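Local coordinates for walker-Type ATPase (Pyrococcus abyssi, PDB 2QEN), which probably binds and hydrolyses ATP as a Walker-type P-loop ATPase of otherwise unknown function, holding ADP and magnesium in this structure, at residues A[171-174]-A[175-178]; A[212-215]-A[216-220]; A[321-324]-A[325-328]. The protein carries 1 engineered substitution. One frame throughout, in Å; residues are numbered along the deposited sequence.

Interaction 1. Residues A[171-174]-A[175-178]; sequences GSEV and GLLH
V174 and H178 run side by side, pointing the same way, one helical turn apart. The touching branch of the valine is CG1, anti to the backbone N (chi1 179°), and it meets the imidazole at NE2, 3.4 Å from V174 CG1. The ring also rests obliquely on the valine carbonyl, H178 CD2 lying 3.2 Å from V174 O, and touches L35 and L37 of strand 33-37; H178 N donates to that same V174 oxygen. Replacing H178 by alanine would remove the imidazole, and V174 CG1 would probably lose its neighbour on that side, with a gap opening against L35 and L37. E173 and L176 cross obliquely instead: L176 CD2 lies 3.6 Å from E173 OE2, and E173 OE1 is held by Q138. This is the start of helix 174-181, which follows strand 165-171 of the parallel P-loop NTPase sheet, with E173 as N-cap residue. E173 O accepts L177 N at 3.0 Å, and L176 N more weakly. L177 points back toward the strand end, its CD2 4.1 Å from G171 N. S172 OG is hydrogen-bonded to both the ADP-binding K44 and E136, seen to bind magnesium in a structure of this protein though not in this model.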
loop_
_atom_site.group_PDB
_atom_site.type_symbol
_atom_site.label_atom_id
_atom_site.label_comp_id
_atom_site.label_asym_id
_atom_site.label_seq_id
_atom_site.Cartn_x
_atom_site.Cartn_y
_atom_site.Cartn_z
ATOM N N GLY A 171 -3.575 2.546 1.068
ATOM C CA GLY A 171 -4.130 1.712 0.013
ATOM C C GLY A 171 -3.304 1.787 -1.257
ATOM O O GLY A 171 -2.945 2.878 -1.721
ATOM N N SER A 172 -2.976 0.616 -1.792
ATOM C CA SER A 172 -2.432 0.494 -3.142
ATOM C C SER A 172 -3.561 0.516 -4.175
ATOM O O SER A 172 -3.368 0.991 -5.295
ATOM C CB SER A 172 -1.618 -0.793 -3.282
ATOM O OG SER A 172 -0.530 -0.815 -2.359
ATOM N N GLU A 173 -4.727 -0.008 -3.794
ATOM C CA GLU A 173 -5.918 0.017 -4.639
ATOM C C GLU A 173 -6.694 1.267 -4.247
ATOM O O GLU A 173 -7.693 1.199 -3.531
ATOM C CB GLU A 173 -6.755 -1.259 -4.455
ATOM C CG GLU A 173 -5.953 -2.580 -4.661
ATOM C CD GLU A 173 -6.775 -3.837 -4.372
ATOM O OE1 GLU A 173 -7.130 -4.066 -3.188
ATOM O OE2 GLU A 173 -7.059 -4.608 -5.322
ATOM N N VAL A 174 -6.189 2.411 -4.703
ATOM C CA VAL A 174 -6.675 3.728 -4.299
ATOM C C VAL A 174 -8.180 3.940 -4.536
ATOM O O VAL A 174 -8.900 4.417 -3.652
ATOM C CB VAL A 174 -5.847 4.861 -4.961
ATOM C CG1 VAL A 174 -6.387 6.243 -4.532
ATOM C CG2 VAL A 174 -4.375 4.739 -4.581
ATOM N N GLY A 175 -8.650 3.578 -5.718
ATOM C CA GLY A 175 -10.060 3.722 -6.055
ATOM C C GLY A 175 -10.942 2.883 -5.155
ATOM O O GLY A 175 -12.058 3.274 -4.845
ATOM N N LEU A 176 -10.421 1.726 -4.740
ATOM C CA LEU A 176 -11.145 0.784 -3.897
ATOM C C LEU A 176 -11.207 1.277 -2.468
ATOM O O LEU A 176 -12.176 0.995 -1.754
ATOM C CB LEU A 176 -10.499 -0.608 -3.968
ATOM C CG LEU A 176 -11.198 -1.772 -4.704
ATOM C CD1 LEU A 176 -12.200 -1.385 -5.819
ATOM C CD2 LEU A 176 -10.212 -2.808 -5.207
ATOM N N LEU A 177 -10.167 2.000 -2.047
ATOM C CA LEU A 177 -10.173 2.646 -0.743
ATOM C C LEU A 177 -11.223 3.755 -0.729
ATOM O O LEU A 177 -12.069 3.763 0.150
ATOM C CB LEU A 177 -8.771 3.138 -0.310
ATOM C CG LEU A 177 -8.679 3.791 1.078
ATOM C CD1 LEU A 177 -9.233 2.862 2.171
ATOM C CD2 LEU A 177 -7.242 4.231 1.441
ATOM N N HIS A 178 -11.186 4.661 -1.705
ATOM C CA HIS A 178 -12.221 5.693 -1.838
ATOM C C HIS A 178 -13.637 5.098 -1.880
ATOM O O HIS A 178 -14.568 5.685 -1.328
ATOM C CB HIS A 178 -12.019 6.562 -3.091
ATOM C CG HIS A 178 -10.742 7.351 -3.105
ATOM N ND1 HIS A 178 -10.342 8.156 -2.058
ATOM C CD2 HIS A 178 -9.789 7.481 -4.063
ATOM C CE1 HIS A 178 -9.190 8.731 -2.361
ATOM N NE2 HIS A 178 -8.831 8.338 -3.572
#

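Interaction 2. Residues A[212-215]-A[216-220]; sequences LKRG and FREVN
The F216 ring comes up obliquely to the carbonyl of L212, F216 CD2 3.0 Å from L212 O, and its CE2 packs loosely on L212 CB. The same oxygen accepts F216 N at 3.1 Å, one of three successive i to i+4 bonds; R217 N to K213 O and E218 N to R214 O are the others. On the outer side the K213 and R217 chains slant across one another, bringing K213 NZ to 3.1 Å from R217 NH2, two donors without a bond between them. A bend at chi3 (-81°) brings the R217 guanidinium back over the K213 carbonyl, one face toward K213 O. R214 and E218 also cross, their flat ends only 12° apart in plane but R214 NE still 5.5 Å from E218 OE2. A water donates to both G215 O and E218 OE1, bridging backbone and carboxylate, and L2 N holds OE1 as well. Farther out, F3 and Y249 meet the F216 ring edge-to-face, while L212 packs on helices 225-235 and 239-252. Helix 205-217 ends here in a Schellman motif, N220 being the C-prime residue with positive phi and N220 N bonded to R217 O. The two cations at K213 and R217 probably repel each other, a strain that the long, weak ion pair from R217 NH1 to E210 may ease.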
loop_
_atom_site.group_PDB
_atom_site.type_symbol
_atom_site.label_atom_id
_atom_site.label_comp_id
_atom_site.label_asym_id
_atom_site.label_seq_id
_atom_site.Cartn_x
_atom_site.Cartn_y
_atom_site.Cartn_z
ATOM N N LEU A 212 20.155 3.759 -6.760
ATOM C CA LEU A 212 21.058 2.686 -7.168
ATOM C C LEU A 212 22.523 2.984 -6.857
ATOM O O LEU A 212 23.247 2.123 -6.350
ATOM C CB LEU A 212 20.898 2.388 -8.668
ATOM C CG LEU A 212 19.611 1.654 -9.067
ATOM C CD1 LEU A 212 19.619 1.338 -10.567
ATOM C CD2 LEU A 212 19.399 0.359 -8.215
ATOM N N LYS A 213 22.945 4.207 -7.158
ATOM C CA LYS A 213 24.292 4.673 -6.844
ATOM C C LYS A 213 24.645 4.514 -5.370
ATOM O O LYS A 213 25.705 3.984 -5.054
ATOM C CB LYS A 213 24.469 6.126 -7.292
ATOM C CG LYS A 213 24.769 6.256 -8.778
ATOM C CD LYS A 213 24.922 7.715 -9.237
ATOM C CE LYS A 213 26.075 8.427 -8.546
ATOM N NZ LYS A 213 27.333 7.620 -8.616
ATOM N N ARG A 214 23.758 4.964 -4.480
ATOM C CA ARG A 214 23.952 4.809 -3.033
ATOM C C ARG A 214 24.070 3.327 -2.640
ATOM O O ARG A 214 24.988 2.951 -1.904
ATOM C CB ARG A 214 22.827 5.501 -2.239
ATOM C CG ARG A 214 23.076 5.567 -0.745
ATOM C CD ARG A 214 21.978 6.328 0.004
ATOM N NE ARG A 214 22.297 7.745 0.229
ATOM C CZ ARG A 214 21.503 8.601 0.877
ATOM N NH1 ARG A 214 20.337 8.188 1.365
ATOM N NH2 ARG A 214 21.868 9.871 1.043
ATOM N N GLY A 215 23.157 2.496 -3.152
ATOM C CA GLY A 215 23.169 1.054 -2.896
ATOM C C GLY A 215 24.495 0.356 -3.183
ATOM O O GLY A 215 24.932 -0.488 -2.408
ATOM N N PHE A 216 25.127 0.705 -4.300
ATOM C CA PHE A 216 26.418 0.135 -4.689
ATOM C C PHE A 216 27.581 0.765 -3.915
ATOM O O PHE A 216 28.550 0.084 -3.574
ATOM C CB PHE A 216 26.624 0.252 -6.201
ATOM C CG PHE A 216 25.675 -0.598 -7.009
ATOM C CD1 PHE A 216 25.712 -1.992 -6.918
ATOM C CD2 PHE A 216 24.741 -0.010 -7.867
ATOM C CE1 PHE A 216 24.825 -2.789 -7.660
ATOM C CE2 PHE A 216 23.852 -0.804 -8.610
ATOM C CZ PHE A 216 23.904 -2.193 -8.507
ATOM N N ARG A 217 27.463 2.059 -3.625
ATOM C CA ARG A 217 28.439 2.783 -2.815
ATOM C C ARG A 217 28.623 2.142 -1.436
ATOM O O ARG A 217 29.759 1.991 -0.964
ATOM C CB ARG A 217 28.016 4.249 -2.672
ATOM C CG ARG A 217 29.138 5.184 -2.272
ATOM C CD ARG A 217 28.702 6.652 -2.292
ATOM N NE ARG A 217 28.726 7.230 -3.643
ATOM C CZ ARG A 217 27.646 7.599 -4.335
ATOM N NH1 ARG A 217 26.422 7.467 -3.816
ATOM N NH2 ARG A 217 27.799 8.118 -5.549
ATOM N N GLU A 218 27.508 1.759 -0.805
ATOM C CA GLU A 218 27.502 1.142 0.532
ATOM C C GLU A 218 28.337 -0.141 0.632
ATOM O O GLU A 218 28.764 -0.509 1.721
ATOM C CB GLU A 218 26.061 0.874 1.014
ATOM C CG GLU A 218 25.239 2.130 1.317
ATOM C CD GLU A 218 23.783 1.834 1.684
ATOM O OE1 GLU A 218 23.286 0.726 1.375
ATOM O OE2 GLU A 218 23.127 2.719 2.282
ATOM N N VAL A 219 28.561 -0.820 -0.490
ATOM C CA VAL A 219 29.430 -2.010 -0.516
ATOM C C VAL A 219 30.701 -1.795 -1.347
ATOM O O VAL A 219 31.283 -2.758 -1.861
ATOM C CB VAL A 219 28.679 -3.288 -1.011
ATOM C CG1 VAL A 219 27.582 -3.707 -0.011
ATOM C CG2 VAL A 219 28.103 -3.077 -2.405
ATOM N N ASN A 220 31.112 -0.535 -1.480
ATOM C CA ASN A 220 32.341 -0.147 -2.197
ATOM C C ASN A 220 32.405 -0.654 -3.651
ATOM O O ASN A 220 33.475 -0.749 -4.257
ATOM C CB ASN A 220 33.595 -0.535 -1.382
ATOM C CG ASN A 220 34.866 0.204 -1.836
ATOM O OD1 ASN A 220 34.851 0.976 -2.801
ATOM N ND2 ASN A 220 35.981 -0.040 -1.129
HETATM O O HOH W 1 23.269 -1.681 -0.251
#

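Interaction 3. Residues A[321-324]-A[325-328]; sequences LENL and KKMN
E322 and K325 form the salt bridge of this helical turn, lying side by side and pointing the same way, with E322 OE2 2.7 Å from K325 NZ. The ammonium meets that oxygen nearly along its C-O axis. A bend at chi2 (23°) folds the glutamate's carboxylate over to the lysine, whose CD also passes 3.4 Å from E322 OE2; E332 gives K325 NZ a second carboxylate, so one cation is shared by two acids. K326 NZ makes a salt bridge with D179 of helix 174-181, in the ATPase part of the chain.

The backbone bonds are helical: K325 N to L321 O, K326 N to E322 O, and M327 N to N323 O at 2.8 Å. They belong to the C-terminal end of helix 314-326, in the range assigned to a winged helix-turn-helix domain, just ahead of the two-stranded hairpin 330-339. A Schellman motif closes the helix at N328, whose phi is positive (66°).

Methylene-to-carbonyl contacts line the turn. K325 CG lies 3.3 Å from L321 O and K326 CG 3.3 Å from E322 O, the methylenes of both lysines resting against carbonyls one turn back. M327 CB approaches N323 O at 3.4 Å before the chain heads for helix 255-280, where L277 and R280 receive it. L324 touches Y284, I287 and L288 of helix 282-292, its contacts with I287 and L288 apolar.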
loop_
_atom_site.group_PDB
_atom_site.type_symbol
_atom_site.label_atom_id
_atom_site.label_comp_id
_atom_site.label_asym_id
_atom_site.label_seq_id
_atom_site.Cartn_x
_atom_site.Cartn_y
_atom_site.Cartn_z
ATOM N N LEU A 321 -12.578 -2.040 -17.179
ATOM C CA LEU A 321 -11.519 -1.030 -17.209
ATOM C C LEU A 321 -11.562 -0.111 -15.978
ATOM O O LEU A 321 -10.518 0.223 -15.400
ATOM C CB LEU A 321 -11.598 -0.217 -18.494
ATOM C CG LEU A 321 -11.013 -0.850 -19.755
ATOM C CD1 LEU A 321 -11.528 -0.075 -20.967
ATOM C CD2 LEU A 321 -9.464 -0.870 -19.711
ATOM N N GLU A 322 -12.767 0.277 -15.579
ATOM C CA GLU A 322 -12.961 1.065 -14.357
ATOM C C GLU A 322 -12.459 0.344 -13.102
ATOM O O GLU A 322 -11.796 0.958 -12.264
ATOM C CB GLU A 322 -14.424 1.486 -14.207
ATOM C CG GLU A 322 -14.805 2.844 -14.861
ATOM C CD GLU A 322 -13.886 3.329 -16.009
ATOM O OE1 GLU A 322 -13.940 2.795 -17.160
ATOM O OE2 GLU A 322 -13.132 4.295 -15.754
ATOM N N ASN A 323 -12.773 -0.945 -12.979
ATOM C CA ASN A 323 -12.270 -1.780 -11.881
ATOM C C ASN A 323 -10.739 -1.887 -11.835
ATOM O O ASN A 323 -10.127 -1.753 -10.781
ATOM C CB ASN A 323 -12.892 -3.174 -11.947
ATOM C CG ASN A 323 -14.358 -3.185 -11.535
ATOM O OD1 ASN A 323 -15.048 -4.192 -11.701
ATOM N ND2 ASN A 323 -14.836 -2.072 -10.978
ATOM N N LEU A 324 -10.144 -2.137 -12.991
ATOM C CA LEU A 324 -8.694 -2.168 -13.177
ATOM C C LEU A 324 -8.010 -0.871 -12.745
ATOM O O LEU A 324 -6.927 -0.898 -12.145
ATOM C CB LEU A 324 -8.400 -2.455 -14.657
ATOM C CG LEU A 324 -7.826 -3.807 -15.114
ATOM C CD1 LEU A 324 -7.824 -4.977 -14.075
ATOM C CD2 LEU A 324 -8.366 -4.215 -16.492
ATOM N N LYS A 325 -8.646 0.259 -13.047
ATOM C CA LYS A 325 -8.197 1.570 -12.570
ATOM C C LYS A 325 -8.298 1.739 -11.043
ATOM O O LYS A 325 -7.360 2.257 -10.401
ATOM C CB LYS A 325 -9.002 2.682 -13.262
ATOM C CG LYS A 325 -8.674 2.881 -14.748
ATOM C CD LYS A 325 -9.809 3.634 -15.489
ATOM C CE LYS A 325 -9.811 5.129 -15.214
ATOM N NZ LYS A 325 -10.924 5.869 -15.935
ATOM N N LYS A 326 -9.431 1.309 -10.475
ATOM C CA LYS A 326 -9.695 1.366 -9.032
ATOM C C LYS A 326 -8.766 0.448 -8.237
ATOM O O LYS A 326 -8.441 0.725 -7.078
ATOM C CB LYS A 326 -11.139 0.953 -8.732
ATOM C CG LYS A 326 -12.217 1.948 -9.161
ATOM C CD LYS A 326 -13.601 1.359 -8.874
ATOM C CE LYS A 326 -14.739 2.215 -9.439
ATOM N NZ LYS A 326 -15.243 3.147 -8.397
ATOM N N MET A 327 -8.380 -0.661 -8.860
ATOM C CA MET A 327 -7.400 -1.581 -8.297
ATOM C C MET A 327 -5.982 -1.062 -8.539
ATOM O O MET A 327 -5.022 -1.638 -8.047
ATOM C CB MET A 327 -7.559 -2.974 -8.935
ATOM C CG MET A 327 -8.540 -3.924 -8.226
ATOM S SD MET A 327 -8.874 -5.378 -9.264
ATOM C CE MET A 327 -8.640 -6.702 -8.111
ATOM N N ASN A 328 -5.859 -0.003 -9.343
ATOM C CA ASN A 328 -4.566 0.595 -9.691
ATOM C C ASN A 328 -3.629 -0.300 -10.533
ATOM O O ASN A 328 -2.392 -0.139 -10.481
ATOM C CB ASN A 328 -3.841 1.068 -8.426
ATOM C CG ASN A 328 -3.387 2.512 -8.511
ATOM O OD1 ASN A 328 -3.487 3.153 -9.560
ATOM N ND2 ASN A 328 -2.875 3.030 -7.401
#

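From the N terminus, interaction 1 comes first, at the turn from central strand 165-171 into helix 174-181; interaction 2 follows at the end of helix 205-217, and interaction 3 at the end of helix 314-326. Each is one continuous stretch whose contacts are local, at the start or end of a helix, so none closes a long loop; they run in series, none nested or crossed. Interactions 1 and 3 touch, their centres 9 Å apart: N328 ND2 probably bonds S172 O, K326 O probably takes L176 N, and M327 packs on E173. This joins the winged-helix range to the ATPase core near the nucleotide site. Interaction 2 stands apart, its centre 34 Å from that of interaction 1.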